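Long-range contacts in cortical-lytic enzyme (PDB 4S3J), which acts as an N-acetylglucosaminidase that breaks down partially degraded spore-cortex peptidoglycan during germination: residues A348-P358 / H369-G377; N130-F141 / P152-A162. All blocks are in the same frame, centred on the assembly; numbering follows the deposited sequence.

How the contacts relate
Both contacts pack a helix against a strand in the glycosyl hydrolase family 18 part of the chain, but they share no element and their nearest atoms are about 19 Å apart. Contact 2 belongs to the barrel itself: strand 135-143 and helix 155-164 meet almost antiparallel, in a largely buried interface of aliphatic and aromatic groups with one tyrosine hydroxyl bond. Contact 1 lies further out, where helix 345-354 packs on strand 367-373 at a moderate angle. It is only partly buried, and its chemistry grades from apolar near Phe-370 through stacked tyrosines, beside which a water links the two backbones, to a charged edge at Glu-375. Along the chain, contact 2 is completed before contact 1 begins.

Contact 1 of 2, residues A348-P358 / H369-G377; sequences AVALARKYNVP and HFNYFDENG
Helix 345-354 packs on strand 367-373 within a small helix-and-strand unit beside the barrel, consistent with the insertion domain of many family 18 chitinases; Tyr-355, just past the helix, lies against Tyr-372 of the strand. Their rings form an offset stack, centroids 4.4 Å apart and planes only 11° from parallel. Tyr-372 CE1 sits over the rim of one face of Tyr-355, and the opposite face carries the CG methylene of Lys-354, so this ring is sandwiched between an aromatic and an aliphatic group.

Phe-370 has its CG lodged between backbone N and carbonyl carbon (chi1 57°), which stands the ring up toward the helix. Ala-352 CB lies 3.9 Å from its centroid, almost straight above, a CH-pi contact that a small methyl allows at close range. Leu-351 CB meets the edge of the same ring, 4.0 Å from CZ of Phe-370. Val-357 comes across the Phe-370 side chain at about a right angle, its CG2 3.8 Å from Phe-370 CD2, while CG1 rests on the carbonyl of Asn-371.

The helix ends in a Schellman motif with Asn-356, at positive phi, as C-prime residue; this turn carries Val-357 back to the strand. A water bridges Tyr-355 O and Phe-373 N. At the outer end Tyr-355 OH donates to Glu-375 OE1 (2.8 Å), meeting it from above the carboxylate plane, and Lys-354 NZ makes a long 3.6 Å salt bridge to Glu-375 OE2. The hydroxyl of Tyr-372 instead bonds Asp-328.

Tyrosine suits this border because its ring packs on apolar neighbours while its hydroxyl reaches polar ones. Stacking and hydrogen bonding together should fix the rotation of the Tyr-355 ring, with the exposed ion pair adding probably little.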
loop_
_atom_site.group_PDB
_atom_site.type_symbol
_atom_site.label_atom_id
_atom_site.label_comp_id
_atom_site.label_asym_id
_atom_site.label_seq_id
_atom_site.Cartn_x
_atom_site.Cartn_y
_atom_site.Cartn_z
ATOM N N ALA A 348 -10.226 -0.071 -13.072
ATOM C CA ALA A 348 -11.368 0.655 -12.535
ATOM C C ALA A 348 -11.726 1.804 -13.476
ATOM O O ALA A 348 -12.880 1.973 -13.862
ATOM C CB ALA A 348 -11.066 1.175 -11.130
ATOM N N VAL A 349 -10.726 2.589 -13.865
ATOM C CA VAL A 349 -10.978 3.693 -14.801
ATOM C C VAL A 349 -11.538 3.123 -16.101
ATOM O O VAL A 349 -12.437 3.698 -16.712
ATOM C CB VAL A 349 -9.714 4.502 -15.074
ATOM C CG1 VAL A 349 -9.972 5.590 -16.138
ATOM C CG2 VAL A 349 -9.228 5.134 -13.788
ATOM N N ALA A 350 -11.040 1.968 -16.526
ATOM C CA ALA A 350 -11.513 1.374 -17.774
ATOM C C ALA A 350 -12.996 0.991 -17.711
ATOM O O ALA A 350 -13.705 1.065 -18.726
ATOM C CB ALA A 350 -10.655 0.165 -18.129
ATOM N N LEU A 351 -13.480 0.579 -16.534
ATOM C CA LEU A 351 -14.902 0.306 -16.361
ATOM C C LEU A 351 -15.748 1.574 -16.498
ATOM O O LEU A 351 -16.804 1.577 -17.135
ATOM C CB LEU A 351 -15.150 -0.346 -14.999
ATOM C CG LEU A 351 -14.665 -1.788 -14.880
ATOM C CD1 LEU A 351 -14.640 -2.157 -13.422
ATOM C CD2 LEU A 351 -15.547 -2.783 -15.659
ATOM N N ALA A 352 -15.303 2.661 -15.884
ATOM C CA ALA A 352 -16.047 3.928 -15.981
ATOM C C ALA A 352 -16.057 4.390 -17.429
ATOM O O ALA A 352 -17.067 4.896 -17.922
ATOM C CB ALA A 352 -15.438 4.982 -15.062
ATOM N N ARG A 353 -14.943 4.214 -18.140
ATOM C CA ARG A 353 -14.893 4.562 -19.564
ATOM C C ARG A 353 -15.889 3.719 -20.388
ATOM O O ARG A 353 -16.677 4.227 -21.204
ATOM C CB ARG A 353 -13.472 4.361 -20.085
ATOM C CG ARG A 353 -13.281 4.699 -21.562
ATOM C CD ARG A 353 -11.816 4.482 -21.991
ATOM N NE ARG A 353 -10.915 5.397 -21.297
ATOM C CZ ARG A 353 -10.048 5.107 -20.342
ATOM N NH1 ARG A 353 -9.349 6.103 -19.799
ATOM N NH2 ARG A 353 -9.844 3.866 -19.949
ATOM N N LYS A 354 -15.854 2.414 -20.173
ATOM C CA LYS A 354 -16.671 1.495 -20.965
ATOM C C LYS A 354 -18.159 1.765 -20.794
ATOM O O LYS A 354 -18.933 1.714 -21.760
ATOM C CB LYS A 354 -16.367 0.047 -20.578
ATOM C CG LYS A 354 -17.210 -0.998 -21.273
ATOM C CD LYS A 354 -16.698 -2.361 -20.940
ATOM C CE LYS A 354 -17.608 -3.438 -21.540
ATOM N NZ LYS A 354 -17.238 -4.793 -21.070
ATOM N N TYR A 355 -18.558 2.016 -19.549
ATOM C CA TYR A 355 -19.971 2.166 -19.210
ATOM C C TYR A 355 -20.425 3.638 -19.101
ATOM O O TYR A 355 -21.531 3.938 -18.620
ATOM C CB TYR A 355 -20.263 1.365 -17.943
ATOM C CG TYR A 355 -20.104 -0.122 -18.207
ATOM C CD1 TYR A 355 -21.037 -0.813 -18.978
ATOM C CD2 TYR A 355 -19.028 -0.847 -17.696
ATOM C CE1 TYR A 355 -20.898 -2.161 -19.234
ATOM C CE2 TYR A 355 -18.883 -2.190 -17.951
ATOM C CZ TYR A 355 -19.822 -2.847 -18.723
ATOM O OH TYR A 355 -19.669 -4.192 -18.964
ATOM N N ASN A 356 -19.562 4.534 -19.568
ATOM C CA ASN A 356 -19.854 5.951 -19.726
ATOM C C ASN A 356 -20.370 6.670 -18.487
ATOM O O ASN A 356 -21.362 7.424 -18.556
ATOM C CB ASN A 356 -20.896 6.144 -20.844
ATOM C CG ASN A 356 -20.461 5.529 -22.163
ATOM O OD1 ASN A 356 -19.537 6.016 -22.813
ATOM N ND2 ASN A 356 -21.130 4.454 -22.565
ATOM N N VAL A 357 -19.658 6.521 -17.381
ATOM C CA VAL A 357 -19.973 7.246 -16.172
ATOM C C VAL A 357 -18.713 7.954 -15.656
ATOM O O VAL A 357 -17.588 7.510 -15.927
ATOM C CB VAL A 357 -20.549 6.287 -15.099
ATOM C CG1 VAL A 357 -21.882 5.707 -15.580
ATOM C CG2 VAL A 357 -19.559 5.196 -14.776
ATOM N N PRO A 358 -18.897 9.083 -14.965
ATOM C CA PRO A 358 -17.778 9.805 -14.364
ATOM C C PRO A 358 -17.340 9.173 -13.056
ATOM O O PRO A 358 -18.116 8.418 -12.422
ATOM C CB PRO A 358 -18.348 11.200 -14.109
ATOM C CG PRO A 358 -19.801 10.958 -13.862
ATOM C CD PRO A 358 -20.178 9.799 -14.759
ATOM N N HIS A 369 -14.867 6.601 -6.534
ATOM C CA HIS A 369 -15.923 5.610 -6.686
ATOM C C HIS A 369 -16.875 5.983 -7.802
ATOM O O HIS A 369 -16.925 7.119 -8.233
ATOM C CB HIS A 369 -16.696 5.461 -5.382
ATOM C CG HIS A 369 -17.392 6.708 -4.943
ATOM N ND1 HIS A 369 -18.762 6.866 -5.038
ATOM C CD2 HIS A 369 -16.912 7.867 -4.430
ATOM C CE1 HIS A 369 -19.093 8.064 -4.588
ATOM N NE2 HIS A 369 -17.994 8.687 -4.204
ATOM N N PHE A 370 -17.649 5.005 -8.260
ATOM C CA PHE A 370 -18.684 5.251 -9.257
ATOM C C PHE A 370 -19.648 4.080 -9.318
ATOM O O PHE A 370 -19.377 3.000 -8.766
ATOM C CB PHE A 370 -18.102 5.521 -10.657
ATOM C CG PHE A 370 -17.223 4.429 -11.186
ATOM C CD1 PHE A 370 -15.856 4.419 -10.904
ATOM C CD2 PHE A 370 -17.745 3.404 -11.971
ATOM C CE1 PHE A 370 -15.044 3.417 -11.371
ATOM C CE2 PHE A 370 -16.934 2.408 -12.446
ATOM C CZ PHE A 370 -15.588 2.403 -12.146
ATOM N N ASN A 371 -20.791 4.311 -9.959
ATOM C CA ASN A 371 -21.796 3.269 -10.199
ATOM C C ASN A 371 -22.112 3.214 -11.691
ATOM O O ASN A 371 -22.083 4.249 -12.390
ATOM C CB ASN A 371 -23.084 3.527 -9.424
ATOM C CG ASN A 371 -22.904 3.465 -7.920
ATOM O OD1 ASN A 371 -22.161 4.267 -7.334
ATOM N ND2 ASN A 371 -23.654 2.575 -7.276
ATOM N N TYR A 372 -22.443 2.025 -12.186
ATOM C CA TYR A 372 -22.789 1.860 -13.594
ATOM C C TYR A 372 -23.769 0.709 -13.778
ATOM O O TYR A 372 -23.948 -0.096 -12.863
ATOM C CB TYR A 372 -21.528 1.628 -14.431
ATOM C CG TYR A 372 -20.808 0.301 -14.259
ATOM C CD1 TYR A 372 -21.143 -0.803 -15.038
ATOM C CD2 TYR A 372 -19.766 0.157 -13.342
ATOM C CE1 TYR A 372 -20.464 -2.029 -14.903
ATOM C CE2 TYR A 372 -19.078 -1.066 -13.201
ATOM C CZ TYR A 372 -19.434 -2.155 -13.992
ATOM O OH TYR A 372 -18.771 -3.379 -13.868
ATOM N N PHE A 373 -24.407 0.645 -14.950
ATOM C CA PHE A 373 -25.197 -0.527 -15.349
ATOM C C PHE A 373 -24.478 -1.296 -16.442
ATOM O O PHE A 373 -24.003 -0.692 -17.411
ATOM C CB PHE A 373 -26.591 -0.138 -15.855
ATOM C CG PHE A 373 -27.519 0.297 -14.786
ATOM C CD1 PHE A 373 -28.156 -0.632 -13.998
ATOM C CD2 PHE A 373 -27.784 1.640 -14.581
ATOM C CE1 PHE A 373 -29.009 -0.237 -12.984
ATOM C CE2 PHE A 373 -28.631 2.037 -13.567
ATOM C CZ PHE A 373 -29.255 1.108 -12.784
ATOM N N ASP A 374 -24.394 -2.620 -16.308
ATOM C CA ASP A 374 -23.798 -3.411 -17.371
ATOM C C ASP A 374 -24.846 -3.737 -18.448
ATOM O O ASP A 374 -26.004 -3.306 -18.365
ATOM C CB ASP A 374 -23.122 -4.698 -16.816
ATOM C CG ASP A 374 -24.089 -5.682 -16.166
ATOM O OD1 ASP A 374 -25.291 -5.696 -16.497
ATOM O OD2 ASP A 374 -23.613 -6.474 -15.307
ATOM N N GLU A 375 -24.407 -4.489 -19.452
ATOM C CA GLU A 375 -25.219 -4.813 -20.625
ATOM C C GLU A 375 -26.454 -5.646 -20.270
ATOM O O GLU A 375 -27.418 -5.720 -21.046
ATOM C CB GLU A 375 -24.362 -5.587 -21.640
ATOM C CG GLU A 375 -23.109 -4.859 -22.134
ATOM C CD GLU A 375 -21.843 -5.165 -21.313
ATOM O OE1 GLU A 375 -21.918 -5.382 -20.078
ATOM O OE2 GLU A 375 -20.751 -5.197 -21.924
ATOM N N ASN A 376 -26.422 -6.316 -19.116
ATOM C CA ASN A 376 -27.574 -7.087 -18.662
ATOM C C ASN A 376 -28.473 -6.276 -17.741
ATOM O O ASN A 376 -29.432 -6.812 -17.189
ATOM C CB ASN A 376 -27.153 -8.373 -17.941
ATOM C CG ASN A 376 -26.444 -9.353 -18.854
ATOM O OD1 ASN A 376 -26.604 -9.312 -20.068
ATOM N ND2 ASN A 376 -25.731 -10.296 -18.260
ATOM N N GLY A 377 -28.152 -4.992 -17.549
ATOM C CA GLY A 377 -28.962 -4.145 -16.694
ATOM C C GLY A 377 -28.718 -4.299 -15.216
ATOM O O GLY A 377 -29.551 -3.914 -14.414
HETATM O O HOH W 1 -23.828 2.623 -17.110
#

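Contact 2 of 2, residues N130-F141 / P152-A162; sequences NPFLTYLAYFSF and PTETAKIANIA
Tyr-138, on barrel strand 135-143, leans along helix 155-164 toward Pro-152 and Thr-153. With CG swung opposite the backbone N (chi1 -173°), the side chain starts at Ile-158: Tyr-138 CB lies 4.1 Å from Ile-158 CG2, and CD2 is about as close to CB of that isoleucine. One step out, CE2 of Tyr-138 touches Ile-158 CG1 at 4.0 Å. Pro-152 covers a face of the ring, its CG shifted toward the rim, and its CB comes within 3.7 Å of Tyr-138 CZ. At the tip, the hydroxyl donates to the backbone of the turn before the helix: Tyr-138 OH to Thr-153 O is 2.6 Å, in the carbonyl plane and on a lone pair.

Pro-152 serves a second ring as well. Its CD sits over the centre of Phe-141, 3.6 Å from the centroid, while Thr-155 CG2 meets that ring at its edge. Thr-155 OG1 in turn bonds Pro-152 O across the type II turn. Toward the other end of the helix, Leu-136 CD2 fits between Ile-158 CG2 (3.8 Å) and Ala-162 CB (3.9 Å); alanine's short side chain lets the backbones draw near here.

This is the strand-to-helix packing of a TIM barrel, the helix running back antiparallel outside its strand. On the barrel side, Ser-140 follows a cis peptide bond; its hydroxyl hydrogen-bonds that of Thr-174, and its side chain lies about 10 Å from that of Glu-220, the likely proton donor. Apolar contacts supply most of the interface, and the tyrosine's hydrogen bond satisfies its buried hydroxyl while tying the turn that leads into the helix to the strand.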
loop_
_atom_site.group_PDB
_atom_site.type_symbol
_atom_site.label_atom_id
_atom_site.label_comp_id
_atom_site.label_asym_id
_atom_site.label_seq_id
_atom_site.Cartn_x
_atom_site.Cartn_y
_atom_site.Cartn_z
ATOM N N ASN A 130 10.419 -2.842 -8.529
ATOM C CA ASN A 130 11.581 -3.044 -7.650
ATOM C C ASN A 130 12.443 -1.798 -7.358
ATOM O O ASN A 130 12.921 -1.626 -6.228
ATOM C CB ASN A 130 12.487 -4.138 -8.231
ATOM C CG ASN A 130 13.492 -4.652 -7.221
ATOM O OD1 ASN A 130 13.140 -4.959 -6.081
ATOM N ND2 ASN A 130 14.757 -4.697 -7.618
ATOM N N PRO A 131 12.683 -0.939 -8.362
ATOM C CA PRO A 131 13.498 0.249 -8.076
ATOM C C PRO A 131 12.897 1.159 -7.002
ATOM O O PRO A 131 13.637 1.876 -6.331
ATOM C CB PRO A 131 13.541 0.972 -9.425
ATOM C CG PRO A 131 13.260 -0.044 -10.427
ATOM C CD PRO A 131 12.342 -1.038 -9.790
ATOM N N PHE A 132 11.578 1.089 -6.825
ATOM C CA PHE A 132 10.859 1.923 -5.868
ATOM C C PHE A 132 10.764 1.305 -4.466
ATOM O O PHE A 132 10.095 1.879 -3.594
ATOM C CB PHE A 132 9.418 2.198 -6.358
ATOM C CG PHE A 132 9.318 2.860 -7.700
ATOM C CD1 PHE A 132 9.246 2.110 -8.866
ATOM C CD2 PHE A 132 9.236 4.238 -7.784
ATOM C CE1 PHE A 132 9.128 2.729 -10.093
ATOM C CE2 PHE A 132 9.120 4.860 -9.011
ATOM C CZ PHE A 132 9.069 4.102 -10.166
ATOM N N LEU A 133 11.428 0.163 -4.241
ATOM C CA LEU A 133 11.244 -0.620 -3.016
ATOM C C LEU A 133 12.440 -0.671 -2.072
ATOM O O LEU A 133 13.589 -0.857 -2.494
ATOM C CB LEU A 133 10.904 -2.061 -3.365
ATOM C CG LEU A 133 9.652 -2.288 -4.194
ATOM C CD1 LEU A 133 9.481 -3.805 -4.343
ATOM C CD2 LEU A 133 8.438 -1.657 -3.556
ATOM N N THR A 134 12.165 -0.562 -0.778
ATOM C CA THR A 134 13.169 -0.902 0.220
ATOM C C THR A 134 13.208 -2.422 0.390
ATOM O O THR A 134 14.290 -3.035 0.515
ATOM C CB THR A 134 12.883 -0.239 1.588
ATOM O OG1 THR A 134 12.623 1.164 1.414
ATOM C CG2 THR A 134 14.070 -0.440 2.529
ATOM N N TYR A 135 12.009 -3.012 0.394
ATOM C CA TYR A 135 11.820 -4.444 0.593
ATOM C C TYR A 135 10.868 -5.040 -0.439
ATOM O O TYR A 135 9.889 -4.400 -0.794
ATOM C CB TYR A 135 11.239 -4.718 1.979
ATOM C CG TYR A 135 12.074 -4.281 3.148
ATOM C CD1 TYR A 135 13.043 -5.112 3.653
ATOM C CD2 TYR A 135 11.869 -3.049 3.754
ATOM C CE1 TYR A 135 13.805 -4.735 4.720
ATOM C CE2 TYR A 135 12.626 -2.657 4.836
ATOM C CZ TYR A 135 13.595 -3.511 5.310
ATOM O OH TYR A 135 14.384 -3.164 6.391
ATOM N N LEU A 136 11.157 -6.270 -0.878
ATOM C CA LEU A 136 10.272 -7.076 -1.723
ATOM C C LEU A 136 9.866 -8.317 -0.942
ATOM O O LEU A 136 10.734 -9.059 -0.455
ATOM C CB LEU A 136 10.958 -7.460 -3.027
ATOM C CG LEU A 136 10.161 -8.358 -3.977
ATOM C CD1 LEU A 136 8.869 -7.659 -4.476
ATOM C CD2 LEU A 136 11.023 -8.790 -5.146
ATOM N N ALA A 137 8.562 -8.538 -0.826
ATOM C CA ALA A 137 8.011 -9.613 0.004
ATOM C C ALA A 137 7.311 -10.682 -0.810
ATOM O O ALA A 137 6.146 -10.513 -1.189
ATOM C CB ALA A 137 7.038 -9.049 1.027
ATOM N N TYR A 138 7.999 -11.796 -1.054
ATOM C CA TYR A 138 7.428 -12.892 -1.810
ATOM C C TYR A 138 6.578 -13.768 -0.892
ATOM O O TYR A 138 7.075 -14.464 -0.001
ATOM C CB TYR A 138 8.539 -13.674 -2.517
ATOM C CG TYR A 138 8.066 -14.751 -3.485
ATOM C CD1 TYR A 138 6.747 -14.838 -3.886
ATOM C CD2 TYR A 138 8.952 -15.703 -3.971
ATOM C CE1 TYR A 138 6.328 -15.833 -4.749
ATOM C CE2 TYR A 138 8.538 -16.681 -4.852
ATOM C CZ TYR A 138 7.237 -16.753 -5.224
ATOM O OH TYR A 138 6.816 -17.748 -6.095
ATOM N N PHE A 139 5.272 -13.713 -1.123
ATOM C CA PHE A 139 4.285 -14.372 -0.281
ATOM C C PHE A 139 3.974 -15.756 -0.846
ATOM O O PHE A 139 3.419 -15.823 -1.957
ATOM C CB PHE A 139 3.003 -13.528 -0.237
ATOM C CG PHE A 139 2.021 -13.960 0.825
ATOM C CD1 PHE A 139 1.156 -15.008 0.601
ATOM C CD2 PHE A 139 1.929 -13.267 2.025
ATOM C CE1 PHE A 139 0.239 -15.398 1.582
ATOM C CE2 PHE A 139 1.016 -13.651 2.984
ATOM C CZ PHE A 139 0.177 -14.703 2.761
ATOM N N SER A 140 4.293 -16.873 -0.169
ATOM C CA SER A 140 5.004 -16.962 1.118
ATOM C C SER A 140 5.676 -18.335 1.248
ATOM O O SER A 140 5.443 -19.223 0.444
ATOM C CB SER A 140 4.041 -16.782 2.299
ATOM O OG SER A 140 3.240 -17.942 2.456
ATOM N N PHE A 141 6.523 -18.473 2.255
ATOM C CA PHE A 141 6.994 -19.773 2.746
ATOM C C PHE A 141 6.015 -20.237 3.809
ATOM O O PHE A 141 5.775 -19.508 4.771
ATOM C CB PHE A 141 8.378 -19.660 3.367
ATOM C CG PHE A 141 9.494 -19.427 2.389
ATOM C CD1 PHE A 141 9.605 -18.209 1.718
ATOM C CD2 PHE A 141 10.457 -20.399 2.166
ATOM C CE1 PHE A 141 10.637 -17.989 0.840
ATOM C CE2 PHE A 141 11.503 -20.170 1.276
ATOM C CZ PHE A 141 11.589 -18.963 0.619
ATOM N N PRO A 152 8.067 -21.361 -1.968
ATOM C CA PRO A 152 7.308 -21.024 -3.181
ATOM C C PRO A 152 8.160 -21.119 -4.446
ATOM O O PRO A 152 9.381 -21.098 -4.364
ATOM C CB PRO A 152 6.868 -19.587 -2.931
ATOM C CG PRO A 152 7.887 -19.034 -2.017
ATOM C CD PRO A 152 8.323 -20.174 -1.134
ATOM N N THR A 153 7.515 -21.201 -5.610
ATOM C CA THR A 153 8.248 -21.468 -6.838
ATOM C C THR A 153 9.161 -20.302 -7.212
ATOM O O THR A 153 8.845 -19.150 -6.922
ATOM C CB THR A 153 7.272 -21.769 -8.011
ATOM O OG1 THR A 153 8.016 -22.159 -9.168
ATOM C CG2 THR A 153 6.403 -20.559 -8.344
ATOM N N GLU A 154 10.299 -20.616 -7.829
ATOM C CA GLU A 154 11.206 -19.613 -8.393
ATOM C C GLU A 154 11.672 -18.584 -7.360
ATOM O O GLU A 154 11.836 -17.397 -7.673
ATOM C CB GLU A 154 10.515 -18.914 -9.573
ATOM C CG GLU A 154 10.036 -19.883 -10.659
ATOM C CD GLU A 154 9.185 -19.203 -11.727
ATOM O OE1 GLU A 154 9.638 -18.207 -12.322
ATOM O OE2 GLU A 154 8.045 -19.663 -11.948
ATOM N N THR A 155 11.907 -19.039 -6.130
ATOM C CA THR A 155 12.340 -18.133 -5.067
ATOM C C THR A 155 13.664 -17.471 -5.408
ATOM O O THR A 155 13.826 -16.280 -5.190
ATOM C CB THR A 155 12.458 -18.864 -3.704
ATOM O OG1 THR A 155 11.147 -19.202 -3.245
ATOM C CG2 THR A 155 13.065 -17.982 -2.660
ATOM N N ALA A 156 14.621 -18.228 -5.937
ATOM C CA ALA A 156 15.931 -17.658 -6.251
ATOM C C ALA A 156 15.811 -16.539 -7.287
ATOM O O ALA A 156 16.500 -15.523 -7.189
ATOM C CB ALA A 156 16.883 -18.738 -6.742
ATOM N N LYS A 157 14.959 -16.739 -8.285
ATOM C CA LYS A 157 14.729 -15.731 -9.321
ATOM C C LYS A 157 14.225 -14.418 -8.729
ATOM O O LYS A 157 14.700 -13.334 -9.090
ATOM C CB LYS A 157 13.714 -16.247 -10.353
ATOM C CG LYS A 157 13.387 -15.259 -11.483
ATOM C CD LYS A 157 12.355 -15.809 -12.471
ATOM C CE LYS A 157 12.879 -17.014 -13.245
ATOM N NZ LYS A 157 11.890 -17.520 -14.239
ATOM N N ILE A 158 13.235 -14.520 -7.848
ATOM C CA ILE A 158 12.602 -13.341 -7.257
ATOM C C ILE A 158 13.558 -12.633 -6.295
ATOM O O ILE A 158 13.669 -11.416 -6.309
ATOM C CB ILE A 158 11.295 -13.738 -6.543
ATOM C CG1 ILE A 158 10.300 -14.359 -7.546
ATOM C CG2 ILE A 158 10.659 -12.551 -5.852
ATOM C CD1 ILE A 158 9.915 -13.461 -8.709
ATOM N N ALA A 159 14.280 -13.390 -5.477
ATOM C CA ALA A 159 15.251 -12.783 -4.564
ATOM C C ALA A 159 16.349 -12.063 -5.326
ATOM O O ALA A 159 16.813 -11.006 -4.900
ATOM C CB ALA A 159 15.858 -13.825 -3.647
ATOM N N ASN A 160 16.779 -12.642 -6.443
ATOM C CA ASN A 160 17.848 -12.041 -7.234
ATOM C C ASN A 160 17.397 -10.730 -7.880
ATOM O O ASN A 160 18.184 -9.787 -8.002
ATOM C CB ASN A 160 18.327 -13.005 -8.320
ATOM C CG ASN A 160 19.590 -12.521 -9.018
ATOM O OD1 ASN A 160 20.500 -11.989 -8.386
ATOM N ND2 ASN A 160 19.635 -12.688 -10.334
ATOM N N ILE A 161 16.136 -10.667 -8.294
ATOM C CA ILE A 161 15.587 -9.426 -8.834
ATOM C C ILE A 161 15.720 -8.329 -7.781
ATOM O O ILE A 161 16.150 -7.212 -8.067
ATOM C CB ILE A 161 14.114 -9.593 -9.262
ATOM C CG1 ILE A 161 14.035 -10.412 -10.554
ATOM C CG2 ILE A 161 13.430 -8.232 -9.475
ATOM C CD1 ILE A 161 12.629 -10.798 -10.963
ATOM N N ALA A 162 15.324 -8.657 -6.558
ATOM C CA ALA A 162 15.392 -7.703 -5.465
ATOM C C ALA A 162 16.826 -7.231 -5.230
ATOM O O ALA A 162 17.102 -6.030 -5.251
ATOM C CB ALA A 162 14.825 -8.317 -4.203
#